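Local coordinates for okadaic acid binding protein 2-alpha (Halichondria okadai, PDB 4WRI) that binds the marine toxin okadaic acid and is implicated in the accumulation of this cytotoxin by the sponge, at residues A[176-179]-A[180-183]. Numbering follows the deposited sequence.
Sequences QDNT and THPF
The carboxamide of N178 and the imidazole of H181 meet almost at right angles, their planes 86° apart, with the amide's ND2 obliquely placed beside the ring. P182 CD lies over one face of the imidazole near its rim, and at the ring edge ND1 accepts a nearly straight hydrogen bond from the backbone N of F183, 2.9 Å away and close to the ring plane, a bond that helps fix the ring's rotation. The CE1 corner of the same imidazole sits 3.2 Å above the centre of the phenyl ring of F183, while F171 of the preceding helix 169-174 also meets the histidine ring.

Between N178 and H181 the chain turns sharply, and N178 bridges the turn. A chi1 of -175° swings its carboxamide forward, CG trans to N, and OD1 accepts two main-chain hydrogen bonds, from T180 N at 3.2 Å and from H181 N at 3.1 Å. The first of these defines an Asx turn, in which an asparagine oxygen takes up the amide two residues ahead; the second extends the grip by one residue. The two donors approach differently: T180 N lies in the carbonyl plane, whereas H181 N stands above it, 41° out. Both bonds are bent at the hydrogen. CB of H181 packs against the amide, 3.6 Å from N178 ND2.

A water bonds to T180 OG1 at 3.0 Å and weakly to N178 OD1. The turn lies at the protein surface in the loop after helix 169-174, and the side chain of H181 is about 11 Å from the bound okadaic acid. Beyond it a 3-10 segment begins at P182, and the buried F183 side chain packs on I148, A151 and M152 of helix 148-152.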
# COMPACT_ATOMS: atom_id res chain seq x y z
N GLN A 176 -11.87 -3.64 -10.51
CA GLN A 176 -13.16 -3.76 -9.85
C GLN A 176 -13.68 -5.17 -9.71
O GLN A 176 -14.25 -5.53 -8.69
CB GLN A 176 -14.21 -2.93 -10.60
CG GLN A 176 -13.92 -1.45 -10.59
CD GLN A 176 -13.88 -0.89 -9.18
OE1 GLN A 176 -14.90 -0.85 -8.49
NE2 GLN A 176 -12.71 -0.49 -8.74
N ASP A 177 -13.46 -6.00 -10.74
CA ASP A 177 -14.25 -7.24 -10.82
C ASP A 177 -13.49 -8.54 -10.96
O ASP A 177 -14.10 -9.61 -10.88
CB ASP A 177 -15.29 -7.13 -11.95
CG ASP A 177 -16.21 -5.94 -11.78
OD1 ASP A 177 -16.82 -5.81 -10.70
OD2 ASP A 177 -16.28 -5.12 -12.71
N ASN A 178 -12.18 -8.47 -11.13
CA ASN A 178 -11.39 -9.69 -11.20
C ASN A 178 -10.97 -10.15 -9.80
O ASN A 178 -9.98 -9.65 -9.24
CB ASN A 178 -10.18 -9.49 -12.10
CG ASN A 178 -9.38 -10.77 -12.31
OD1 ASN A 178 -9.47 -11.71 -11.52
ND2 ASN A 178 -8.57 -10.79 -13.36
N THR A 179 -11.71 -11.09 -9.22
CA THR A 179 -11.48 -11.46 -7.83
C THR A 179 -10.49 -12.60 -7.66
O THR A 179 -10.12 -12.93 -6.55
CB THR A 179 -12.77 -11.82 -7.09
OG1 THR A 179 -13.31 -13.05 -7.61
CG2 THR A 179 -13.80 -10.71 -7.22
N THR A 180 -10.06 -13.22 -8.75
CA THR A 180 -9.23 -14.40 -8.61
C THR A 180 -7.76 -14.17 -8.97
O THR A 180 -6.91 -15.00 -8.63
CB THR A 180 -9.78 -15.56 -9.48
OG1 THR A 180 -9.82 -15.11 -10.83
CG2 THR A 180 -11.19 -16.01 -9.02
N HIS A 181 -7.45 -13.08 -9.68
CA HIS A 181 -6.06 -12.83 -10.10
C HIS A 181 -5.12 -12.68 -8.91
O HIS A 181 -5.49 -12.08 -7.91
CB HIS A 181 -5.95 -11.57 -10.96
CG HIS A 181 -4.67 -11.48 -11.72
ND1 HIS A 181 -3.47 -11.08 -11.14
CD2 HIS A 181 -4.38 -11.79 -13.00
CE1 HIS A 181 -2.52 -11.12 -12.05
NE2 HIS A 181 -3.04 -11.55 -13.19
N PRO A 182 -3.90 -13.25 -8.99
CA PRO A 182 -2.97 -13.12 -7.86
C PRO A 182 -2.60 -11.67 -7.47
O PRO A 182 -2.21 -11.49 -6.32
CB PRO A 182 -1.73 -13.88 -8.34
CG PRO A 182 -2.33 -14.94 -9.23
CD PRO A 182 -3.42 -14.26 -9.96
N PHE A 183 -2.75 -10.70 -8.37
CA PHE A 183 -2.40 -9.33 -8.03
C PHE A 183 -3.34 -8.79 -6.94
O PHE A 183 -3.03 -7.78 -6.31
CB PHE A 183 -2.42 -8.41 -9.25
CG PHE A 183 -1.34 -8.68 -10.26
CD1 PHE A 183 -0.27 -9.52 -9.98
CD2 PHE A 183 -1.38 -8.03 -11.48
CE1 PHE A 183 0.73 -9.72 -10.94
CE2 PHE A 183 -0.40 -8.24 -12.44
CZ PHE A 183 0.66 -9.09 -12.16
O HOH W 1 -12.11 -13.73 -12.18